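Local coordinates for DUF1254 domain-containing protein (Vibrio parahaemolyticus, PDB 3U07) that is of unknown function but combines DUF1254 and DUF1214 regions and is probably exported from the cytoplasm, at residues H84-L89 / K163-I168; W109-M114 / A122-R127; V96-P101 / W186-L191; D41-F46 / G305-P310. The protein carries 2 engineered substitutions. All blocks are in the same frame, centred on the assembly; numbering follows the deposited sequence.

Contact 1 of 4, residues H84-L89 / K163-I168; sequences HLMGWL and KLMGRI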
loop_
_atom_site.group_PDB
_atom_site.type_symbol
_atom_site.label_atom_id
_atom_site.label_comp_id
_atom_site.label_asym_id
_atom_site.label_seq_id
_atom_site.Cartn_x
_atom_site.Cartn_y
_atom_site.Cartn_z
ATOM N N HIS A 84 10.077 -1.528 8.185
ATOM C CA HIS A 84 9.369 -0.378 7.642
ATOM C C HIS A 84 9.541 0.942 8.374
ATOM O O HIS A 84 9.858 0.986 9.563
ATOM C CB HIS A 84 7.865 -0.673 7.562
ATOM C CG HIS A 84 7.142 -0.460 8.859
ATOM N ND1 HIS A 84 7.066 -1.425 9.840
ATOM C CD2 HIS A 84 6.522 0.636 9.361
ATOM C CE1 HIS A 84 6.431 -0.934 10.891
ATOM N NE2 HIS A 84 6.093 0.316 10.627
ATOM N N LEU A 85 9.322 2.017 7.623
ATOM C CA LEU A 85 9.365 3.376 8.135
ATOM C C LEU A 85 8.064 4.008 7.636
ATOM O O LEU A 85 7.705 3.859 6.464
ATOM C CB LEU A 85 10.564 4.149 7.582
ATOM C CG LEU A 85 11.916 3.974 8.270
ATOM C CD1 LEU A 85 12.909 4.948 7.655
ATOM C CD2 LEU A 85 11.784 4.235 9.768
HETATM N N MSE A 86 7.349 4.692 8.521
HETATM C CA MSE A 86 6.088 5.319 8.145
HETATM C C MSE A 86 5.992 6.749 8.634
HETATM O O MSE A 86 6.638 7.136 9.608
HETATM C CB MSE A 86 4.901 4.543 8.718
HETATM C CG MSE A 86 4.737 3.132 8.193
HETATM SE SE MSE A 86 3.308 2.235 9.130
HETATM C CE MSE A 86 3.863 2.641 10.929
ATOM N N GLY A 87 5.167 7.527 7.949
ATOM C CA GLY A 87 4.974 8.904 8.334
ATOM C C GLY A 87 4.005 9.583 7.398
ATOM O O GLY A 87 3.484 8.970 6.464
ATOM N N TRP A 88 3.758 10.858 7.667
ATOM C CA TRP A 88 2.875 11.665 6.849
ATOM C C TRP A 88 3.601 12.957 6.524
ATOM O O TRP A 88 4.108 13.636 7.414
ATOM C CB TRP A 88 1.583 11.987 7.597
ATOM C CG TRP A 88 0.697 10.807 7.812
ATOM C CD1 TRP A 88 0.717 9.942 8.868
ATOM C CD2 TRP A 88 -0.342 10.354 6.937
ATOM N NE1 TRP A 88 -0.251 8.976 8.705
ATOM C CE2 TRP A 88 -0.913 9.204 7.527
ATOM C CE3 TRP A 88 -0.844 10.808 5.710
ATOM C CZ2 TRP A 88 -1.968 8.503 6.933
ATOM C CZ3 TRP A 88 -1.896 10.110 5.119
ATOM C CH2 TRP A 88 -2.442 8.968 5.732
ATOM N N LEU A 89 3.662 13.279 5.241
ATOM C CA LEU A 89 4.304 14.498 4.779
ATOM C C LEU A 89 3.237 15.578 4.699
ATOM O O LEU A 89 2.063 15.285 4.465
ATOM C CB LEU A 89 4.891 14.286 3.378
ATOM C CG LEU A 89 6.346 13.875 3.144
ATOM C CD1 LEU A 89 6.886 13.043 4.283
ATOM C CD2 LEU A 89 6.428 13.142 1.817
ATOM N N LYS A 163 0.786 10.227 2.398
ATOM C CA LYS A 163 1.208 9.125 3.251
ATOM C C LYS A 163 2.520 8.543 2.739
ATOM O O LYS A 163 2.660 8.246 1.555
ATOM C CB LYS A 163 0.110 8.058 3.303
ATOM C CG LYS A 163 0.437 6.828 4.161
ATOM C CD LYS A 163 -0.825 6.011 4.433
ATOM C CE LYS A 163 -0.512 4.601 4.928
ATOM N NZ LYS A 163 0.624 4.546 5.894
ATOM N N LEU A 164 3.487 8.398 3.639
ATOM C CA LEU A 164 4.791 7.863 3.275
ATOM C C LEU A 164 5.065 6.526 3.945
ATOM O O LEU A 164 4.809 6.356 5.137
ATOM C CB LEU A 164 5.892 8.857 3.663
ATOM C CG LEU A 164 7.355 8.471 3.406
ATOM C CD1 LEU A 164 8.225 9.723 3.443
ATOM C CD2 LEU A 164 7.834 7.458 4.445
HETATM N N MSE A 165 5.589 5.584 3.166
HETATM C CA MSE A 165 5.940 4.259 3.670
HETATM C C MSE A 165 7.251 3.821 3.037
HETATM O O MSE A 165 7.397 3.844 1.816
HETATM C CB MSE A 165 4.852 3.235 3.324
HETATM C CG MSE A 165 5.268 1.774 3.529
HETATM SE SE MSE A 165 5.161 1.102 5.352
HETATM C CE MSE A 165 5.242 -0.791 4.945
ATOM N N GLY A 166 8.207 3.440 3.875
ATOM C CA GLY A 166 9.484 2.972 3.377
ATOM C C GLY A 166 9.667 1.527 3.807
ATOM O O GLY A 166 9.319 1.161 4.929
ATOM N N ARG A 167 10.186 0.698 2.910
ATOM C CA ARG A 167 10.417 -0.711 3.222
ATOM C C ARG A 167 11.844 -1.078 2.847
ATOM O O ARG A 167 12.300 -0.779 1.744
ATOM C CB ARG A 167 9.465 -1.621 2.439
ATOM C CG ARG A 167 7.988 -1.395 2.697
ATOM C CD ARG A 167 7.154 -2.329 1.835
ATOM N NE ARG A 167 5.730 -2.012 1.888
ATOM C CZ ARG A 167 4.769 -2.788 1.394
ATOM N NH1 ARG A 167 5.075 -3.940 0.808
ATOM N NH2 ARG A 167 3.500 -2.411 1.482
ATOM N N ILE A 168 12.540 -1.727 3.773
ATOM C CA ILE A 168 13.909 -2.164 3.545
ATOM C C ILE A 168 14.033 -3.653 3.882
ATOM O O ILE A 168 13.797 -4.061 5.017
ATOM C CB ILE A 168 14.905 -1.363 4.406
ATOM C CG1 ILE A 168 14.828 0.124 4.040
ATOM C CG2 ILE A 168 16.320 -1.882 4.183
ATOM C CD1 ILE A 168 15.680 1.025 4.921
#
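Strands 84-89 and 163-168 run antiparallel, their axes 4.5 Å apart at closest approach, with Leu85 and Gly166, then Gly87 and Leu164, forming the hydrogen-bonded pairs. In the first of these, Gly166 N reaches Leu85 O at 2.7 Å and Leu85 N returns a bond to Gly166 O. The non-hydrogen-bonded pairs His84-Arg167, Met86-Met165 and Trp88-Lys163 put their side chains on one face. There Lys163 lays its aliphatic stem across the indole of Trp88: CB stands over the six-membered ring, 3.7 Å from its centroid, in a CH-pi contact, while CD runs on past Trp88 CH2 at 3.6 Å. With chi1 at 179° the Lys163 chain runs out extended along the indole and bends only at chi4. Met86 and Met165, both selenomethionine, lie side by side, Met86 CG 3.5 Å from Met165 SE. The pair belongs to a four-stranded antiparallel sheet in which 82-90 is an outermost strand and 161-169 lies between it and 109-115. On the face that carries Leu85 and Leu164, Leu164 CD1 meets Leu89 CD1 at 3.7 Å, and Leu85 leans on Met183 of helix 173-183. The indole of Trp88 also makes an edge-to-face pair with Phe47 of helix 26-52.

Contact 2 of 4, residues W109-M114 / A122-R127; sequences WILHTM and AAFSSR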
loop_
_atom_site.group_PDB
_atom_site.type_symbol
_atom_site.label_atom_id
_atom_site.label_comp_id
_atom_site.label_asym_id
_atom_site.label_seq_id
_atom_site.Cartn_x
_atom_site.Cartn_y
_atom_site.Cartn_z
ATOM N N TRP A 109 14.654 -2.246 -1.460
ATOM C CA TRP A 109 14.165 -1.109 -0.684
ATOM C C TRP A 109 13.207 -0.327 -1.552
ATOM O O TRP A 109 13.275 -0.391 -2.782
ATOM C CB TRP A 109 15.300 -0.185 -0.238
ATOM C CG TRP A 109 16.053 0.456 -1.370
ATOM C CD1 TRP A 109 17.132 -0.054 -2.033
ATOM C CD2 TRP A 109 15.780 1.729 -1.967
ATOM N NE1 TRP A 109 17.552 0.823 -3.003
ATOM C CE2 TRP A 109 16.742 1.926 -2.984
ATOM C CE3 TRP A 109 14.819 2.722 -1.738
ATOM C CZ2 TRP A 109 16.767 3.080 -3.775
ATOM C CZ3 TRP A 109 14.844 3.869 -2.524
ATOM C CH2 TRP A 109 15.814 4.039 -3.530
ATOM N N ILE A 110 12.305 0.404 -0.915
ATOM C CA ILE A 110 11.346 1.198 -1.660
ATOM C C ILE A 110 10.796 2.344 -0.820
ATOM O O ILE A 110 10.545 2.183 0.376
ATOM C CB ILE A 110 10.167 0.319 -2.161
ATOM C CG1 ILE A 110 9.213 1.154 -3.016
ATOM C CG2 ILE A 110 9.436 -0.307 -0.972
ATOM C CD1 ILE A 110 8.266 0.322 -3.840
ATOM N N LEU A 111 10.673 3.512 -1.445
ATOM C CA LEU A 111 10.090 4.685 -0.795
ATOM C C LEU A 111 8.770 4.826 -1.553
ATOM O O LEU A 111 8.756 5.074 -2.757
ATOM C CB LEU A 111 10.962 5.927 -0.991
ATOM C CG LEU A 111 10.344 7.279 -0.603
ATOM C CD1 LEU A 111 9.865 7.250 0.844
ATOM C CD2 LEU A 111 11.381 8.375 -0.804
ATOM N N HIS A 112 7.662 4.647 -0.846
ATOM C CA HIS A 112 6.345 4.693 -1.468
ATOM C C HIS A 112 5.458 5.778 -0.861
ATOM O O HIS A 112 5.235 5.796 0.346
ATOM C CB HIS A 112 5.697 3.315 -1.300
ATOM C CG HIS A 112 4.295 3.226 -1.812
ATOM N ND1 HIS A 112 3.343 2.422 -1.219
ATOM C CD2 HIS A 112 3.685 3.817 -2.864
ATOM C CE1 HIS A 112 2.207 2.526 -1.883
ATOM N NE2 HIS A 112 2.388 3.368 -2.887
ATOM N N THR A 113 4.952 6.680 -1.700
ATOM C CA THR A 113 4.086 7.749 -1.219
ATOM C C THR A 113 2.781 7.760 -1.988
ATOM O O THR A 113 2.750 7.446 -3.176
ATOM C CB THR A 113 4.751 9.153 -1.360
ATOM O OG1 THR A 113 5.145 9.364 -2.723
ATOM C CG2 THR A 113 5.979 9.270 -0.456
HETATM N N MSE A 114 1.703 8.119 -1.298
HETATM C CA MSE A 114 0.381 8.177 -1.912
HETATM C C MSE A 114 -0.335 9.425 -1.431
HETATM O O MSE A 114 -0.116 9.873 -0.304
HETATM C CB MSE A 114 -0.433 6.933 -1.537
HETATM C CG MSE A 114 0.155 5.640 -2.096
HETATM SE SE MSE A 114 -0.903 4.070 -1.655
HETATM C CE MSE A 114 -0.276 3.913 0.162
ATOM N N ALA A 122 4.601 8.319 -5.963
ATOM C CA ALA A 122 6.035 8.084 -5.977
ATOM C C ALA A 122 6.352 6.678 -5.496
ATOM O O ALA A 122 5.758 6.181 -4.535
ATOM C CB ALA A 122 6.761 9.107 -5.119
ATOM N N ALA A 123 7.282 6.035 -6.188
ATOM C CA ALA A 123 7.719 4.693 -5.831
ATOM C C ALA A 123 9.180 4.578 -6.243
ATOM O O ALA A 123 9.493 4.026 -7.296
ATOM C CB ALA A 123 6.881 3.643 -6.562
ATOM N N PHE A 124 10.067 5.139 -5.429
ATOM C CA PHE A 124 11.495 5.077 -5.705
ATOM C C PHE A 124 11.985 3.793 -5.057
ATOM O O PHE A 124 11.683 3.531 -3.893
ATOM C CB PHE A 124 12.220 6.277 -5.086
ATOM C CG PHE A 124 11.788 7.599 -5.649
ATOM C CD1 PHE A 124 12.058 7.926 -6.979
ATOM C CD2 PHE A 124 11.091 8.514 -4.858
ATOM C CE1 PHE A 124 11.641 9.146 -7.512
ATOM C CE2 PHE A 124 10.671 9.736 -5.381
ATOM C CZ PHE A 124 10.945 10.056 -6.712
ATOM N N SER A 125 12.731 2.985 -5.800
ATOM C CA SER A 125 13.210 1.738 -5.223
ATOM C C SER A 125 14.332 1.065 -5.991
ATOM O O SER A 125 14.673 1.448 -7.118
ATOM C CB SER A 125 12.052 0.745 -5.087
ATOM O OG SER A 125 11.962 -0.081 -6.230
ATOM N N SER A 126 14.896 0.050 -5.345
ATOM C CA SER A 126 15.975 -0.758 -5.888
ATOM C C SER A 126 15.576 -1.368 -7.231
ATOM O O SER A 126 16.414 -1.568 -8.107
ATOM C CB SER A 126 16.304 -1.880 -4.902
ATOM O OG SER A 126 15.132 -2.609 -4.562
ATOM N N ARG A 127 14.290 -1.665 -7.385
ATOM C CA ARG A 127 13.791 -2.262 -8.618
ATOM C C ARG A 127 14.161 -1.420 -9.832
ATOM O O ARG A 127 14.475 -1.949 -10.896
ATOM C CB ARG A 127 12.267 -2.408 -8.560
ATOM C CG ARG A 127 11.672 -3.117 -9.765
ATOM C CD ARG A 127 10.149 -3.189 -9.682
ATOM N NE ARG A 127 9.506 -1.928 -10.042
ATOM C CZ ARG A 127 9.280 -1.533 -11.292
ATOM N NH1 ARG A 127 9.641 -2.299 -12.313
ATOM N NH2 ARG A 127 8.695 -0.363 -11.520
#
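Trp109 and Ser126 close one end of a beta hairpin: Trp109 N donates to Ser126 OG at 3.2 Å, the hydroxyl lying between its own backbone N and carbonyl carbon (chi1 53°). The indole of Trp109 can be followed outward. CB leads to CG, which lies 4.2 Å from Ser126 N, and CD1 then comes to 3.5 Å from Ser126 CB. NE1 passes the same CB and donates to the carbonyl of Gly130, beyond the hairpin, so the polar corner of the ring has a partner. CE2 lies close to Ser126 N, which stands over the ring face; on that face, too, Ser125 CA sits 3.8 Å from the centroid of the six-membered ring, only 9° off its normal, in a CH-pi contact. CZ2 and CH2 skirt the backbone of Ser125, and at the far rim CZ3 approaches Phe124 O at 3.5 Å. The same carbonyl receives the bond from Leu111 N, 2.6 Å long and nearly straight at 171°. Leu111 and Phe124 send their side chains the same way, CD2 of the leucine coming to the edge of the phenyl ring. Ser125 occupies the N-cap of the short helix 126-129, its OG accepting from Arg127 N at 3.0 Å. The hairpin thus turns directly from strand 120-125 into that helix. Strand 109-115 is paired on its other side with 161-169, whereas Leu111, Thr113, Ala122 and Phe124 face strands 134-140 and 153-157 of the second sheet, where Phe124 stacks on Phe136.

Contact 3 of 4, residues V96-P101 / W186-L191; sequences VIVSVP and WNIRTL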
loop_
_atom_site.group_PDB
_atom_site.type_symbol
_atom_site.label_atom_id
_atom_site.label_comp_id
_atom_site.label_asym_id
_atom_site.label_seq_id
_atom_site.Cartn_x
_atom_site.Cartn_y
_atom_site.Cartn_z
ATOM N N VAL A 96 8.972 19.448 0.926
ATOM C CA VAL A 96 9.634 18.610 1.912
ATOM C C VAL A 96 10.532 17.638 1.166
ATOM O O VAL A 96 10.175 17.120 0.104
ATOM C CB VAL A 96 8.607 17.829 2.762
ATOM C CG1 VAL A 96 7.746 16.966 1.866
ATOM C CG2 VAL A 96 9.318 16.975 3.793
ATOM N N ILE A 97 11.705 17.399 1.729
ATOM C CA ILE A 97 12.673 16.517 1.115
ATOM C C ILE A 97 12.926 15.273 1.952
ATOM O O ILE A 97 13.224 15.351 3.144
ATOM C CB ILE A 97 14.003 17.279 0.884
ATOM C CG1 ILE A 97 13.776 18.384 -0.151
ATOM C CG2 ILE A 97 15.096 16.321 0.438
ATOM C CD1 ILE A 97 14.883 19.418 -0.202
ATOM N N VAL A 98 12.775 14.120 1.319
ATOM C CA VAL A 98 13.020 12.857 1.983
ATOM C C VAL A 98 14.397 12.411 1.524
ATOM O O VAL A 98 14.662 12.311 0.320
ATOM C CB VAL A 98 11.960 11.806 1.595
ATOM C CG1 VAL A 98 12.295 10.462 2.238
ATOM C CG2 VAL A 98 10.578 12.282 2.047
ATOM N N SER A 99 15.283 12.178 2.484
ATOM C CA SER A 99 16.642 11.753 2.179
ATOM C C SER A 99 16.771 10.244 2.311
ATOM O O SER A 99 16.381 9.657 3.322
ATOM C CB SER A 99 17.645 12.428 3.122
ATOM O OG SER A 99 17.585 13.839 3.024
ATOM N N VAL A 100 17.317 9.627 1.269
ATOM C CA VAL A 100 17.534 8.189 1.233
ATOM C C VAL A 100 18.990 7.949 0.843
ATOM O O VAL A 100 19.439 8.394 -0.216
ATOM C CB VAL A 100 16.600 7.512 0.201
ATOM C CG1 VAL A 100 16.947 6.038 0.065
ATOM C CG2 VAL A 100 15.150 7.660 0.647
ATOM N N PRO A 101 19.749 7.249 1.701
ATOM C CA PRO A 101 21.165 6.938 1.470
ATOM C C PRO A 101 21.357 5.872 0.402
ATOM O O PRO A 101 20.452 5.078 0.153
ATOM C CB PRO A 101 21.625 6.424 2.829
ATOM C CG PRO A 101 20.401 5.687 3.321
ATOM C CD PRO A 101 19.294 6.681 2.986
ATOM N N TRP A 186 17.726 7.522 6.783
ATOM C CA TRP A 186 16.605 8.121 6.063
ATOM C C TRP A 186 16.235 9.359 6.884
ATOM O O TRP A 186 16.334 9.354 8.111
ATOM C CB TRP A 186 15.422 7.152 6.005
ATOM C CG TRP A 186 15.605 6.029 5.032
ATOM C CD1 TRP A 186 16.724 5.262 4.862
ATOM C CD2 TRP A 186 14.626 5.516 4.120
ATOM N NE1 TRP A 186 16.499 4.300 3.902
ATOM C CE2 TRP A 186 15.217 4.431 3.435
ATOM C CE3 TRP A 186 13.300 5.861 3.822
ATOM C CZ2 TRP A 186 14.535 3.696 2.462
ATOM C CZ3 TRP A 186 12.621 5.128 2.853
ATOM C CH2 TRP A 186 13.239 4.055 2.190
ATOM N N ASN A 187 15.797 10.419 6.219
ATOM C CA ASN A 187 15.470 11.645 6.931
ATOM C C ASN A 187 14.368 12.395 6.201
ATOM O O ASN A 187 14.135 12.159 5.017
ATOM C CB ASN A 187 16.737 12.510 7.018
ATOM C CG ASN A 187 16.628 13.633 8.038
ATOM O OD1 ASN A 187 15.685 13.689 8.821
ATOM N ND2 ASN A 187 17.608 14.526 8.037
ATOM N N ILE A 188 13.671 13.268 6.921
ATOM C CA ILE A 188 12.615 14.100 6.344
ATOM C C ILE A 188 12.889 15.521 6.818
ATOM O O ILE A 188 12.997 15.768 8.017
ATOM C CB ILE A 188 11.208 13.725 6.843
ATOM C CG1 ILE A 188 10.853 12.298 6.434
ATOM C CG2 ILE A 188 10.183 14.720 6.274
ATOM C CD1 ILE A 188 9.553 11.817 7.053
ATOM N N ARG A 189 13.004 16.451 5.878
ATOM C CA ARG A 189 13.271 17.845 6.215
ATOM C C ARG A 189 12.481 18.789 5.313
ATOM O O ARG A 189 12.283 18.506 4.132
ATOM C CB ARG A 189 14.762 18.155 6.040
ATOM C CG ARG A 189 15.691 17.578 7.094
ATOM C CD ARG A 189 17.137 17.821 6.705
ATOM N NE ARG A 189 17.570 16.927 5.632
ATOM C CZ ARG A 189 18.741 17.020 5.013
ATOM N NH1 ARG A 189 19.593 17.974 5.355
ATOM N NH2 ARG A 189 19.066 16.153 4.062
ATOM N N THR A 190 12.017 19.903 5.871
ATOM C CA THR A 190 11.311 20.892 5.071
ATOM C C THR A 190 12.397 21.562 4.227
ATOM O O THR A 190 13.576 21.535 4.585
ATOM C CB THR A 190 10.641 21.981 5.942
ATOM O OG1 THR A 190 11.623 22.588 6.791
ATOM C CG2 THR A 190 9.528 21.382 6.781
ATOM N N LEU A 191 12.003 22.154 3.106
ATOM C CA LEU A 191 12.956 22.821 2.230
ATOM C C LEU A 191 13.785 23.848 3.005
ATOM O O LEU A 191 15.010 23.855 2.911
ATOM C CB LEU A 191 12.217 23.515 1.082
ATOM C CG LEU A 191 13.081 24.314 0.105
ATOM C CD1 LEU A 191 14.171 23.418 -0.507
ATOM C CD2 LEU A 191 12.184 24.910 -0.972
HETATM O O HOH W 1 15.601 15.104 4.437
#
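Val96 and Ile188 mark the tight side of this antiparallel pair, their CG2 methyls 3.5 Å apart, closer than usual van der Waals contact. Further along, Val100 CG2 stands over the six-membered ring of Trp186, 4.0 Å from its centroid and nearly on its normal, while Pro101 CD meets Trp186 CD1 at 3.5 Å. Trp186 NE1 is buried here without a polar partner in the model. The face of Ile97, Ser99, Asn187 and Arg189 is looser, with Asn187 and Arg189 partly exposed and a bridging water. Arg189 rises from the strand and bends at chi3 (-75°), which brings NH2 across to donate to Ser99 OG at 2.9 Å, the hydroxyl lying in the guanidinium plane. The water also sits in that plane: it accepts from Arg189 NE and donates to Ser99 OG and to Ile97 O. Gln135 OE1 is a further partner of Ser99 OG, so several bonds hold this hydroxyl in place. Backbone bonds tie the two strands together, Ile97 N reaching Arg189 O at 2.7 Å. Strand 187-190 is outermost in a mixed sheet, and 96-100 lies between it and 134-140; Val98, Val100 and Trp186 pack on Leu111 of the other sheet, while Thr190 caps helix 191-195.

Contact 4 of 4, residues D41-F46 / G305-P310; sequences DEAYKF and GQWGLP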
loop_
_atom_site.group_PDB
_atom_site.type_symbol
_atom_site.label_atom_id
_atom_site.label_comp_id
_atom_site.label_asym_id
_atom_site.label_seq_id
_atom_site.Cartn_x
_atom_site.Cartn_y
_atom_site.Cartn_z
ATOM N N ASP A 41 -12.604 9.977 1.137
ATOM C CA ASP A 41 -13.188 9.890 2.466
ATOM C C ASP A 41 -12.496 8.844 3.330
ATOM O O ASP A 41 -12.146 9.114 4.478
ATOM C CB ASP A 41 -14.690 9.589 2.372
ATOM C CG ASP A 41 -15.415 9.847 3.685
ATOM O OD1 ASP A 41 -15.098 10.865 4.332
ATOM O OD2 ASP A 41 -16.299 9.051 4.070
ATOM N N GLU A 42 -12.282 7.653 2.779
ATOM C CA GLU A 42 -11.642 6.595 3.551
ATOM C C GLU A 42 -10.184 6.921 3.873
ATOM O O GLU A 42 -9.685 6.561 4.937
ATOM C CB GLU A 42 -11.757 5.257 2.813
ATOM C CG GLU A 42 -13.204 4.771 2.629
ATOM C CD GLU A 42 -13.939 4.577 3.953
ATOM O OE1 GLU A 42 -13.390 3.898 4.844
ATOM O OE2 GLU A 42 -15.068 5.096 4.102
ATOM N N ALA A 43 -9.496 7.610 2.968
ATOM C CA ALA A 43 -8.106 7.980 3.229
ATOM C C ALA A 43 -8.110 8.971 4.397
ATOM O O ALA A 43 -7.285 8.882 5.306
ATOM C CB ALA A 43 -7.483 8.621 1.996
ATOM N N TYR A 44 -9.049 9.913 4.372
ATOM C CA TYR A 44 -9.151 10.885 5.452
ATOM C C TYR A 44 -9.436 10.183 6.783
ATOM O O TYR A 44 -8.752 10.431 7.774
ATOM C CB TYR A 44 -10.263 11.906 5.195
ATOM C CG TYR A 44 -10.391 12.889 6.342
ATOM C CD1 TYR A 44 -9.362 13.788 6.625
ATOM C CD2 TYR A 44 -11.499 12.870 7.192
ATOM C CE1 TYR A 44 -9.427 14.639 7.723
ATOM C CE2 TYR A 44 -11.573 13.717 8.298
ATOM C CZ TYR A 44 -10.531 14.598 8.556
ATOM O OH TYR A 44 -10.575 15.430 9.649
ATOM N N LYS A 45 -10.448 9.316 6.806
ATOM C CA LYS A 45 -10.796 8.600 8.035
ATOM C C LYS A 45 -9.576 7.882 8.587
ATOM O O LYS A 45 -9.319 7.903 9.794
ATOM C CB LYS A 45 -11.911 7.575 7.784
ATOM C CG LYS A 45 -13.284 8.155 7.469
ATOM C CD LYS A 45 -14.288 7.019 7.255
ATOM C CE LYS A 45 -15.632 7.519 6.749
ATOM N NZ LYS A 45 -16.533 6.383 6.397
ATOM N N PHE A 46 -8.821 7.241 7.701
ATOM C CA PHE A 46 -7.629 6.522 8.128
ATOM C C PHE A 46 -6.617 7.497 8.729
ATOM O O PHE A 46 -6.008 7.214 9.751
ATOM C CB PHE A 46 -6.989 5.787 6.952
ATOM C CG PHE A 46 -5.774 4.990 7.334
ATOM C CD1 PHE A 46 -5.887 3.648 7.687
ATOM C CD2 PHE A 46 -4.521 5.590 7.373
ATOM C CE1 PHE A 46 -4.765 2.915 8.070
ATOM C CE2 PHE A 46 -3.396 4.868 7.754
ATOM C CZ PHE A 46 -3.518 3.528 8.106
ATOM N N GLY A 305 -7.766 -3.338 -0.590
ATOM C CA GLY A 305 -6.451 -3.219 0.049
ATOM C C GLY A 305 -5.792 -1.850 0.145
ATOM O O GLY A 305 -4.672 -1.620 -0.336
ATOM N N GLN A 306 -6.470 -0.964 0.860
ATOM C CA GLN A 306 -6.016 0.402 1.045
ATOM C C GLN A 306 -4.526 0.583 1.274
ATOM O O GLN A 306 -3.905 -0.178 2.010
ATOM C CB GLN A 306 -6.812 1.070 2.173
ATOM C CG GLN A 306 -6.645 2.585 2.244
ATOM C CD GLN A 306 -7.373 3.186 3.435
ATOM O OE1 GLN A 306 -7.327 2.640 4.535
ATOM N NE2 GLN A 306 -8.040 4.321 3.224
ATOM N N TRP A 307 -3.970 1.599 0.618
ATOM C CA TRP A 307 -2.552 1.937 0.715
ATOM C C TRP A 307 -1.633 0.915 0.038
ATOM O O TRP A 307 -0.417 0.944 0.223
ATOM C CB TRP A 307 -2.143 2.103 2.186
ATOM C CG TRP A 307 -2.998 3.078 2.945
ATOM C CD1 TRP A 307 -3.664 2.847 4.119
ATOM C CD2 TRP A 307 -3.296 4.433 2.578
ATOM N NE1 TRP A 307 -4.353 3.972 4.506
ATOM C CE2 TRP A 307 -4.138 4.962 3.584
ATOM C CE3 TRP A 307 -2.915 5.258 1.509
ATOM C CZ2 TRP A 307 -4.627 6.272 3.538
ATOM C CZ3 TRP A 307 -3.401 6.563 1.467
ATOM C CH2 TRP A 307 -4.241 7.057 2.481
ATOM N N GLY A 308 -2.217 0.024 -0.757
ATOM C CA GLY A 308 -1.422 -0.980 -1.436
ATOM C C GLY A 308 -0.559 -0.448 -2.568
ATOM O O GLY A 308 -0.900 0.530 -3.241
ATOM N N LEU A 309 0.582 -1.099 -2.761
ATOM C CA LEU A 309 1.525 -0.743 -3.819
ATOM C C LEU A 309 0.981 -1.144 -5.184
ATOM O O LEU A 309 0.206 -2.094 -5.296
ATOM C CB LEU A 309 2.852 -1.481 -3.619
ATOM C CG LEU A 309 3.914 -0.935 -2.668
ATOM C CD1 LEU A 309 4.943 -2.014 -2.382
ATOM C CD2 LEU A 309 4.587 0.286 -3.298
ATOM N N PRO A 310 1.359 -0.404 -6.237
ATOM C CA PRO A 310 0.890 -0.753 -7.579
ATOM C C PRO A 310 1.483 -2.148 -7.823
ATOM O O PRO A 310 2.600 -2.433 -7.395
ATOM C CB PRO A 310 1.537 0.315 -8.456
ATOM C CG PRO A 310 1.556 1.520 -7.528
ATOM C CD PRO A 310 2.040 0.905 -6.234
#
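A type II beta turn from Gly305 to Gly308, in the loop after helix 295-305, presents two side chains to the long helix 26-52. Gln306 and Trp307 fill the middle positions of the turn, and both meet Phe46. Trp307 comes edge first: NE1 stands 3.2 Å above the plane of the Phe46 ring and over its centre. The five-membered ring and the phenyl ring form an edge-to-face, or T-shaped, pair, with centroids 4.3 Å apart and planes at 63°. This geometry directs the indole N-H edge at the pi face of the phenylalanine. Phe46 is presented by its first torsion, which puts CG anti to the backbone N (chi1 -178°) and carries the ring off the helix toward the turn. One helical turn earlier, Ala43 CB touches the benzo end of the indole at Trp307 CH2, 3.6 Å away. Gln306 reaches out with an extended chain; its NE2 makes a weak hydrogen bond to Glu42 O at 3.3 Å, while OE1 lies 3.6 Å from Phe46 CD1. Glu42 O already receives the helical bond from Phe46 N, so the amide is an added donor to a carbonyl within the helix. Away from the turn, Lys45 NZ bridges Glu42 OE2 at 3.0 Å and, at longer range, Asp41 OD2. Lys163 of the neighbouring sheet makes a cation-pi contact with Trp307, whose backbone N is hydrogen-bonded to His118 NE2. Trp307, third residue of the turn, has the positive phi (70°) characteristic of type II beta turns.

Contacts 1 and 2 lie in one sheet, their centres about 10 Å apart, and are joined where strands 161-169 and 109-115 pair: Met165 O lies 2.8 Å from His112 N. Contact 3 belongs to the second sheet, which packs against the first; Leu164 CD1 comes to 3.7 Å from Val98 CG2, and Leu111 of contact 2 meets both Val98 and Trp186. On the other side of the first sheet lies contact 4, where Lys163 CD approaches Trp307 CD2 at 3.5 Å and Leu309 meets His112. Contacts 3 and 4 do not touch, their nearest atoms being about 11 Å apart. Along the chain, contacts 1, 2 and 3 are all nested inside the loop closed by contact 4.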